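Local atomic coordinates of putative uncharacterized protein gbs0355 (Streptococcus agalactiae, PDB entry 3OKZ), a protein that is of uncharacterised function but belongs to the LytR/CpsA/Psr family, whose members probably attach anionic glycopolymers to the cell wall. Residues 12-20 / 228-236; 243-251 / 260-270. All blocks are in the same frame, centred on the assembly; numbering follows the deposited sequence.

Interaction 1 (12-20 / 228-236); sequences HAIEETKPF and IPNLLAYKD
Phe20 and Tyr234 form a T-shaped (edge-to-face) aromatic pair where the N-terminal loop 12-20 meets 228-236, a short helix running into a turn. The CD2-CE2 edge of Phe20 is turned into one face of Tyr234, with ring centroids 4.9 Å apart and planes at 84°. The Phe20 ring swings there because its CG sits between the backbone N and the carbonyl carbon (chi1 69°). The Tyr234 ring in turn reaches lengthwise into the loop, and its OH donates a hydrogen bond of 3.3 Å to Lys18 O. The hydroxyl stands above the carbonyl plane, 40° out of it, so the bond does not follow a lone pair.

Ile14 wedges into the corner between rings and helix. Its CG1 lies 4.0 Å above one face of Phe20, offset toward the rim. CG2, anti to the backbone N, meets Asn230 CB at 3.7 Å, the two side chains crossing at about a right angle. At its far end CD1 rests on Leu231 CD2, 3.8 Å away.

The loop itself is coiled by a type I turn from Ile14 to Thr17, and a backbone bond from Lys18 N to Ala13 O closes it. Tyr111 braces it from strand 111-116: its hydroxyl bonds Ile14 N and its ring meets Phe20 roughly at right angles. Ile50 and Pro52 also touch Tyr234, placing the contact at an end of the central sheet. A single water links the two segments. Its bond to Asn230 O is less sure, because that oxygen sits too close to a neighbour in the model, but it accepts from Thr17 OG1 and donates to Ile14 O at 2.7 Å.

Interaction 2 (243-251 / 260-270); sequences SYQLKGEDA and QILTKKHLLAV
Glu249 and Ile261 face each other as a hydrogen-bonded antiparallel pair in the beta hairpin of strands 241-252 and 258-261. Ile261 N gives a nearly straight bond to Glu249 O (2.7 Å, 174°), lying in the carbonyl plane. The return bond from Glu249 N to Ile261 O, 2.8 Å, is more bent and reaches its acceptor from above the carbonyl plane. Next along, Asp250 and Gln260 make a non-hydrogen-bonded pair whose side chains run side by side. The Gln260 amide, folded over by a bend at chi2, offers NE2 to Asp250 OD1 in a weak hydrogen bond, with carboxylate and amide planes 89° apart.

The chains stay in close touch at Gly248, opposite Leu262. Having no side chain, Gly248 lets Ile261 and Leu262 lie near its backbone, and Leu262 CD2 rests against the Lys247-Gly248 peptide. Only then does 260-270 turn away into helix 264-277. Leu246, with CG anti to the backbone N (chi1 173°), sends CD1 into the angle between strand and helix. This methyl meets Leu262 CD2 at 4.2 Å, His266 CE1 at 4.1 Å and Val270 CG2 at 4.1 Å.

Farther out, Leu246 pairs through its backbone with Ser61 of strand 56-62, fixing the strand from its other edge. The helix start is held by Glu294, whose carboxylate accepts from Lys264 N. Tyr180 of helix 178-200 hydrogen-bonds Gln260 OE1, so both ends of that amide are engaged. The chemistry is thus divided: the two backbone bonds set the hairpin register and the weak Asp250-Gln260 bond adds to it, whereas the strand meets the helix through apolar contacts round Leu246 CD1, with the His266 ring beside Lys247 O.

Overall arrangement
This chain is the part of a longer protein that carries the LytR/CpsA/Psr family domain. From the N terminus, the loop 12-20 leads straight into strand 20-28 of the mixed central sheet, and interaction 1 brings it against helix 228-232 more than 200 residues later, closing a loop that spans most of the fold. The chain then runs on into strand 241-252, where interaction 2 opens and closes over a short hairpin. The two are therefore in series, neither nested nor crossed. The centres of interactions 1 and 2 lie about 30 Å apart. Interaction 1 ties the entry to the sheet to a late helical segment, while interaction 2 joins the sheet's edge hairpin to helix 264-277.

Interaction 1 (12-20 / 228-236)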
loop_
_atom_site.group_PDB
_atom_site.type_symbol
_atom_site.label_atom_id
_atom_site.label_comp_id
_atom_site.label_asym_id
_atom_site.label_seq_id
_atom_site.Cartn_x
_atom_site.Cartn_y
_atom_site.Cartn_z
ATOM N N HIS A 12 -7.396 -19.643 2.843
ATOM C CA HIS A 12 -7.288 -20.558 1.716
ATOM C C HIS A 12 -7.928 -19.993 0.460
ATOM O O HIS A 12 -8.122 -20.710 -0.517
ATOM C CB HIS A 12 -7.935 -21.900 2.070
ATOM C CG HIS A 12 -7.339 -22.554 3.277
ATOM N ND1 HIS A 12 -6.017 -22.941 3.337
ATOM C CD2 HIS A 12 -7.877 -22.869 4.479
ATOM C CE1 HIS A 12 -5.765 -23.464 4.524
ATOM N NE2 HIS A 12 -6.877 -23.432 5.236
ATOM N N ALA A 13 -8.238 -18.703 0.493
ATOM C CA ALA A 13 -8.880 -18.014 -0.621
ATOM C C ALA A 13 -8.299 -18.322 -1.996
ATOM O O ALA A 13 -9.026 -18.425 -2.978
ATOM C CB ALA A 13 -8.851 -16.514 -0.373
ATOM N N ILE A 14 -6.988 -18.462 -2.076
ATOM C CA ILE A 14 -6.362 -18.740 -3.357
ATOM C C ILE A 14 -6.476 -20.208 -3.733
ATOM O O ILE A 14 -6.592 -20.544 -4.911
ATOM C CB ILE A 14 -4.880 -18.309 -3.348
ATOM C CG1 ILE A 14 -4.800 -16.776 -3.368
ATOM C CG2 ILE A 14 -4.147 -18.915 -4.535
ATOM C CD1 ILE A 14 -3.408 -16.227 -3.470
ATOM N N GLU A 15 -6.445 -21.080 -2.728
ATOM C CA GLU A 15 -6.556 -22.515 -2.964
ATOM C C GLU A 15 -7.980 -22.870 -3.348
ATOM O O GLU A 15 -8.257 -23.992 -3.762
ATOM C CB GLU A 15 -6.161 -23.300 -1.711
ATOM C CG GLU A 15 -4.754 -23.011 -1.241
ATOM C CD GLU A 15 -4.670 -21.742 -0.433
ATOM O OE1 GLU A 15 -4.800 -21.841 0.803
ATOM O OE2 GLU A 15 -4.487 -20.653 -1.024
ATOM N N GLU A 16 -8.877 -21.899 -3.221
ATOM C CA GLU A 16 -10.282 -22.108 -3.533
ATOM C C GLU A 16 -10.782 -21.077 -4.533
ATOM O O GLU A 16 -11.984 -20.898 -4.693
ATOM C CB GLU A 16 -11.091 -22.023 -2.245
ATOM C CG GLU A 16 -10.434 -22.793 -1.116
ATOM C CD GLU A 16 -11.113 -22.593 0.213
ATOM O OE1 GLU A 16 -10.634 -23.181 1.205
ATOM O OE2 GLU A 16 -12.118 -21.855 0.271
ATOM N N THR A 17 -9.850 -20.402 -5.196
ATOM C CA THR A 17 -10.169 -19.382 -6.182
ATOM C C THR A 17 -11.269 -18.430 -5.712
ATOM O O THR A 17 -12.167 -18.063 -6.487
ATOM C CB THR A 17 -10.600 -20.013 -7.516
ATOM O OG1 THR A 17 -9.809 -21.180 -7.774
ATOM C CG2 THR A 17 -10.384 -19.021 -8.658
ATOM N N LYS A 18 -11.181 -18.030 -4.444
ATOM C CA LYS A 18 -12.136 -17.114 -3.819
ATOM C C LYS A 18 -11.532 -15.702 -3.790
ATOM O O LYS A 18 -10.318 -15.546 -3.627
ATOM C CB LYS A 18 -12.427 -17.590 -2.391
ATOM C CG LYS A 18 -13.472 -16.776 -1.644
ATOM C CD LYS A 18 -14.867 -16.902 -2.270
ATOM C CE LYS A 18 -15.846 -15.893 -1.660
ATOM N NZ LYS A 18 -17.142 -15.806 -2.398
ATOM N N PRO A 19 -12.368 -14.656 -3.958
ATOM C CA PRO A 19 -11.894 -13.265 -3.944
ATOM C C PRO A 19 -11.052 -13.016 -2.699
ATOM O O PRO A 19 -11.342 -13.561 -1.632
ATOM C CB PRO A 19 -13.187 -12.463 -3.917
ATOM C CG PRO A 19 -14.124 -13.320 -4.671
ATOM C CD PRO A 19 -13.829 -14.693 -4.134
ATOM N N PHE A 20 -10.015 -12.197 -2.806
ATOM C CA PHE A 20 -9.218 -11.979 -1.620
ATOM C C PHE A 20 -8.623 -10.591 -1.496
ATOM O O PHE A 20 -8.661 -9.798 -2.436
ATOM C CB PHE A 20 -8.127 -13.034 -1.545
ATOM C CG PHE A 20 -7.073 -12.891 -2.604
ATOM C CD1 PHE A 20 -5.905 -12.172 -2.350
ATOM C CD2 PHE A 20 -7.239 -13.484 -3.857
ATOM C CE1 PHE A 20 -4.917 -12.052 -3.328
ATOM C CE2 PHE A 20 -6.250 -13.367 -4.843
ATOM C CZ PHE A 20 -5.091 -12.653 -4.578
ATOM N N ILE A 228 1.040 -21.834 -9.249
ATOM C CA ILE A 228 0.757 -21.032 -10.426
ATOM C C ILE A 228 -0.634 -21.285 -11.020
ATOM O O ILE A 228 -1.282 -20.353 -11.496
ATOM C CB ILE A 228 1.837 -21.243 -11.516
ATOM C CG1 ILE A 228 1.574 -22.529 -12.296
ATOM C CG2 ILE A 228 3.212 -21.316 -10.863
ATOM C CD1 ILE A 228 2.507 -22.737 -13.476
ATOM N N PRO A 229 -1.125 -22.538 -10.987
ATOM C CA PRO A 229 -2.458 -22.748 -11.564
ATOM C C PRO A 229 -3.465 -21.899 -10.809
ATOM O O PRO A 229 -4.349 -21.263 -11.390
ATOM C CB PRO A 229 -2.702 -24.245 -11.343
ATOM C CG PRO A 229 -1.320 -24.826 -11.252
ATOM C CD PRO A 229 -0.612 -23.792 -10.411
ATOM N N ASN A 230 -3.290 -21.898 -9.495
ATOM C CA ASN A 230 -4.136 -21.168 -8.571
ATOM C C ASN A 230 -4.034 -19.665 -8.787
ATOM O O ASN A 230 -5.045 -18.978 -8.939
ATOM C CB ASN A 230 -3.711 -21.523 -7.153
ATOM C CG ASN A 230 -3.521 -23.009 -6.973
ATOM O OD1 ASN A 230 -4.464 -23.733 -6.665
ATOM N ND2 ASN A 230 -2.298 -23.477 -7.190
ATOM N N LEU A 231 -2.809 -19.155 -8.797
ATOM C CA LEU A 231 -2.596 -17.733 -8.992
ATOM C C LEU A 231 -3.017 -17.263 -10.386
ATOM O O LEU A 231 -3.706 -16.243 -10.519
ATOM C CB LEU A 231 -1.137 -17.399 -8.705
ATOM C CG LEU A 231 -0.890 -17.316 -7.192
ATOM C CD1 LEU A 231 0.579 -17.535 -6.877
ATOM C CD2 LEU A 231 -1.372 -15.957 -6.679
ATOM N N LEU A 232 -2.622 -18.007 -11.418
ATOM C CA LEU A 232 -2.995 -17.666 -12.790
ATOM C C LEU A 232 -4.501 -17.461 -12.868
ATOM O O LEU A 232 -5.005 -16.752 -13.741
ATOM C CB LEU A 232 -2.603 -18.791 -13.741
ATOM C CG LEU A 232 -1.179 -18.895 -14.285
ATOM C CD1 LEU A 232 -0.167 -18.259 -13.348
ATOM C CD2 LEU A 232 -0.874 -20.369 -14.496
ATOM N N ALA A 233 -5.219 -18.094 -11.951
ATOM C CA ALA A 233 -6.659 -17.973 -11.926
ATOM C C ALA A 233 -7.088 -16.524 -11.747
ATOM O O ALA A 233 -8.230 -16.179 -12.056
ATOM C CB ALA A 233 -7.238 -18.832 -10.813
ATOM N N TYR A 234 -6.184 -15.668 -11.261
ATOM C CA TYR A 234 -6.537 -14.262 -11.047
ATOM C C TYR A 234 -5.906 -13.292 -12.056
ATOM O O TYR A 234 -6.150 -12.078 -12.012
ATOM C CB TYR A 234 -6.166 -13.833 -9.627
ATOM C CG TYR A 234 -6.704 -14.726 -8.525
ATOM C CD1 TYR A 234 -6.106 -15.951 -8.241
ATOM C CD2 TYR A 234 -7.785 -14.321 -7.733
ATOM C CE1 TYR A 234 -6.560 -16.757 -7.186
ATOM C CE2 TYR A 234 -8.250 -15.117 -6.679
ATOM C CZ TYR A 234 -7.627 -16.334 -6.408
ATOM O OH TYR A 234 -8.046 -17.113 -5.346
ATOM N N LYS A 235 -5.115 -13.841 -12.975
ATOM C CA LYS A 235 -4.435 -13.050 -14.002
ATOM C C LYS A 235 -5.387 -12.192 -14.832
ATOM O O LYS A 235 -5.033 -11.095 -15.257
ATOM C CB LYS A 235 -3.624 -13.969 -14.934
ATOM C CG LYS A 235 -3.041 -13.260 -16.164
ATOM C CD LYS A 235 -2.744 -14.243 -17.281
ATOM C CE LYS A 235 -2.839 -13.584 -18.653
ATOM N NZ LYS A 235 -1.712 -12.648 -18.947
ATOM N N ASP A 236 -6.593 -12.691 -15.074
ATOM C CA ASP A 236 -7.565 -11.940 -15.864
ATOM C C ASP A 236 -8.120 -10.794 -15.037
ATOM O O ASP A 236 -8.417 -9.724 -15.561
ATOM C CB ASP A 236 -8.710 -12.856 -16.307
ATOM C CG ASP A 236 -8.218 -14.204 -16.783
ATOM O OD1 ASP A 236 -7.683 -14.968 -15.949
ATOM O OD2 ASP A 236 -8.355 -14.497 -17.988
HETATM O O HOH W 1 -7.192 -20.241 -7.479
#

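Interaction 2 (243-251 / 260-270)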
loop_
_atom_site.group_PDB
_atom_site.type_symbol
_atom_site.label_atom_id
_atom_site.label_comp_id
_atom_site.label_asym_id
_atom_site.label_seq_id
_atom_site.Cartn_x
_atom_site.Cartn_y
_atom_site.Cartn_z
ATOM N N SER A 243 -8.611 2.368 -8.838
ATOM C CA SER A 243 -7.803 2.892 -7.733
ATOM C C SER A 243 -8.516 3.940 -6.876
ATOM O O SER A 243 -9.188 4.839 -7.390
ATOM C CB SER A 243 -6.515 3.497 -8.283
ATOM O OG SER A 243 -5.885 2.592 -9.169
ATOM N N TYR A 244 -8.354 3.822 -5.560
ATOM C CA TYR A 244 -8.973 4.761 -4.635
ATOM C C TYR A 244 -7.978 5.208 -3.579
ATOM O O TYR A 244 -7.020 4.495 -3.270
ATOM C CB TYR A 244 -10.176 4.127 -3.936
ATOM C CG TYR A 244 -11.193 3.505 -4.864
ATOM C CD1 TYR A 244 -10.928 2.297 -5.515
ATOM C CD2 TYR A 244 -12.425 4.122 -5.089
ATOM C CE1 TYR A 244 -11.861 1.721 -6.366
ATOM C CE2 TYR A 244 -13.369 3.557 -5.940
ATOM C CZ TYR A 244 -13.082 2.357 -6.577
ATOM O OH TYR A 244 -14.011 1.806 -7.435
ATOM N N GLN A 245 -8.219 6.392 -3.026
ATOM C CA GLN A 245 -7.359 6.954 -1.994
ATOM C C GLN A 245 -8.187 7.236 -0.736
ATOM O O GLN A 245 -9.201 7.933 -0.782
ATOM C CB GLN A 245 -6.698 8.251 -2.492
ATOM C CG GLN A 245 -5.867 8.993 -1.427
ATOM C CD GLN A 245 -4.620 8.240 -0.997
ATOM O OE1 GLN A 245 -3.721 8.003 -1.796
ATOM N NE2 GLN A 245 -4.563 7.866 0.271
ATOM N N LEU A 246 -7.757 6.673 0.384
ATOM C CA LEU A 246 -8.441 6.872 1.654
ATOM C C LEU A 246 -7.869 8.136 2.287
ATOM O O LEU A 246 -6.676 8.200 2.577
ATOM C CB LEU A 246 -8.189 5.672 2.561
ATOM C CG LEU A 246 -8.694 5.808 3.994
ATOM C CD1 LEU A 246 -10.218 5.891 3.991
ATOM C CD2 LEU A 246 -8.211 4.625 4.811
ATOM N N LYS A 247 -8.703 9.149 2.490
ATOM C CA LYS A 247 -8.200 10.385 3.085
ATOM C C LYS A 247 -9.159 11.074 4.048
ATOM O O LYS A 247 -10.376 11.026 3.870
ATOM C CB LYS A 247 -7.798 11.371 1.983
ATOM C CG LYS A 247 -8.871 11.593 0.933
ATOM C CD LYS A 247 -8.414 12.577 -0.143
ATOM C CE LYS A 247 -9.397 12.605 -1.318
ATOM N NZ LYS A 247 -9.148 13.726 -2.269
ATOM N N GLY A 248 -8.596 11.711 5.070
ATOM C CA GLY A 248 -9.412 12.432 6.030
ATOM C C GLY A 248 -9.136 13.926 5.952
ATOM O O GLY A 248 -8.345 14.369 5.117
ATOM N N GLU A 249 -9.790 14.713 6.804
ATOM C CA GLU A 249 -9.566 16.151 6.817
ATOM C C GLU A 249 -8.250 16.421 7.529
ATOM O O GLU A 249 -7.869 15.680 8.426
ATOM C CB GLU A 249 -10.696 16.870 7.550
ATOM C CG GLU A 249 -11.549 17.763 6.654
ATOM C CD GLU A 249 -12.494 16.974 5.771
ATOM O OE1 GLU A 249 -12.029 16.016 5.110
ATOM O OE2 GLU A 249 -13.700 17.316 5.735
ATOM N N ASP A 250 -7.553 17.474 7.120
ATOM C CA ASP A 250 -6.276 17.832 7.731
ATOM C C ASP A 250 -6.499 18.466 9.096
ATOM O O ASP A 250 -7.523 19.104 9.339
ATOM C CB ASP A 250 -5.518 18.817 6.842
ATOM C CG ASP A 250 -5.007 18.184 5.569
ATOM O OD1 ASP A 250 -3.985 17.467 5.629
ATOM O OD2 ASP A 250 -5.635 18.400 4.509
ATOM N N ALA A 251 -5.533 18.293 9.989
ATOM C CA ALA A 251 -5.639 18.860 11.321
ATOM C C ALA A 251 -4.254 18.956 11.954
ATOM O O ALA A 251 -3.367 18.162 11.632
ATOM C CB ALA A 251 -6.545 17.994 12.171
ATOM N N GLN A 260 -4.123 13.669 9.684
ATOM C CA GLN A 260 -5.237 13.444 8.774
ATOM C C GLN A 260 -6.300 12.749 9.627
ATOM O O GLN A 260 -6.060 11.656 10.161
ATOM C CB GLN A 260 -4.826 12.504 7.638
ATOM C CG GLN A 260 -3.660 12.961 6.781
ATOM C CD GLN A 260 -4.031 14.075 5.830
ATOM O OE1 GLN A 260 -5.092 14.045 5.209
ATOM N NE2 GLN A 260 -3.149 15.060 5.697
ATOM N N ILE A 261 -7.462 13.374 9.767
ATOM C CA ILE A 261 -8.536 12.786 10.562
ATOM C C ILE A 261 -9.739 12.446 9.689
ATOM O O ILE A 261 -10.383 13.325 9.120
ATOM C CB ILE A 261 -8.955 13.736 11.703
ATOM C CG1 ILE A 261 -7.727 14.037 12.566
ATOM C CG2 ILE A 261 -10.077 13.120 12.523
ATOM C CD1 ILE A 261 -8.031 14.588 13.928
ATOM N N LEU A 262 -10.020 11.151 9.594
ATOM C CA LEU A 262 -11.117 10.619 8.789
ATOM C C LEU A 262 -12.492 10.873 9.393
ATOM O O LEU A 262 -12.641 10.908 10.607
ATOM C CB LEU A 262 -10.928 9.110 8.621
ATOM C CG LEU A 262 -9.587 8.678 8.041
ATOM C CD1 LEU A 262 -9.412 7.194 8.178
ATOM C CD2 LEU A 262 -9.524 9.085 6.587
ATOM N N THR A 263 -13.492 11.054 8.541
ATOM C CA THR A 263 -14.852 11.253 9.023
ATOM C C THR A 263 -15.568 9.919 9.050
ATOM O O THR A 263 -15.204 8.999 8.309
ATOM C CB THR A 263 -15.677 12.182 8.118
ATOM O OG1 THR A 263 -15.270 12.030 6.750
ATOM C CG2 THR A 263 -15.519 13.607 8.568
ATOM N N LYS A 264 -16.593 9.823 9.897
ATOM C CA LYS A 264 -17.376 8.602 10.010
ATOM C C LYS A 264 -18.026 8.250 8.672
ATOM O O LYS A 264 -17.861 7.137 8.166
ATOM C CB LYS A 264 -18.458 8.754 11.083
ATOM C CG LYS A 264 -17.945 8.759 12.528
ATOM C CD LYS A 264 -19.093 8.882 13.546
ATOM C CE LYS A 264 -18.592 8.926 14.992
ATOM N NZ LYS A 264 -19.692 9.191 15.972
ATOM N N LYS A 265 -18.747 9.207 8.099
ATOM C CA LYS A 265 -19.444 9.003 6.834
ATOM C C LYS A 265 -18.562 8.385 5.750
ATOM O O LYS A 265 -19.013 7.539 4.978
ATOM C CB LYS A 265 -19.982 10.340 6.321
ATOM C CG LYS A 265 -21.031 10.241 5.221
ATOM C CD LYS A 265 -22.432 10.031 5.803
ATOM C CE LYS A 265 -23.518 10.142 4.732
ATOM N NZ LYS A 265 -24.895 10.121 5.312
ATOM N N HIS A 266 -17.304 8.809 5.704
ATOM C CA HIS A 266 -16.363 8.346 4.688
ATOM C C HIS A 266 -15.774 6.965 4.933
ATOM O O HIS A 266 -15.912 6.068 4.103
ATOM C CB HIS A 266 -15.219 9.350 4.554
ATOM C CG HIS A 266 -14.339 9.115 3.367
ATOM N ND1 HIS A 266 -12.964 9.073 3.455
ATOM C CD2 HIS A 266 -14.637 8.953 2.054
ATOM C CE1 HIS A 266 -12.452 8.901 2.249
ATOM N NE2 HIS A 266 -13.445 8.825 1.381
ATOM N N LEU A 267 -15.103 6.802 6.068
ATOM C CA LEU A 267 -14.470 5.536 6.391
ATOM C C LEU A 267 -15.410 4.345 6.284
ATOM O O LEU A 267 -14.992 3.266 5.880
ATOM C CB LEU A 267 -13.834 5.597 7.788
ATOM C CG LEU A 267 -13.176 4.318 8.318
ATOM C CD1 LEU A 267 -12.270 3.713 7.276
ATOM C CD2 LEU A 267 -12.399 4.634 9.565
ATOM N N LEU A 268 -16.677 4.529 6.633
ATOM C CA LEU A 268 -17.633 3.428 6.537
ATOM C C LEU A 268 -17.755 3.055 5.058
ATOM O O LEU A 268 -17.397 1.951 4.655
ATOM C CB LEU A 268 -18.994 3.856 7.105
ATOM C CG LEU A 268 -20.105 2.832 7.397
ATOM C CD1 LEU A 268 -20.758 2.375 6.115
ATOM C CD2 LEU A 268 -19.527 1.661 8.163
ATOM N N ALA A 269 -18.241 3.997 4.257
ATOM C CA ALA A 269 -18.408 3.796 2.824
ATOM C C ALA A 269 -17.248 3.032 2.181
ATOM O O ALA A 269 -17.453 2.089 1.411
ATOM C CB ALA A 269 -18.565 5.139 2.140
ATOM N N VAL A 270 -16.033 3.458 2.497
ATOM C CA VAL A 270 -14.825 2.850 1.955
ATOM C C VAL A 270 -14.676 1.403 2.418
ATOM O O VAL A 270 -14.270 0.530 1.641
ATOM C CB VAL A 270 -13.567 3.654 2.374
ATOM C CG1 VAL A 270 -12.324 3.049 1.753
ATOM C CG2 VAL A 270 -13.719 5.106 1.954
#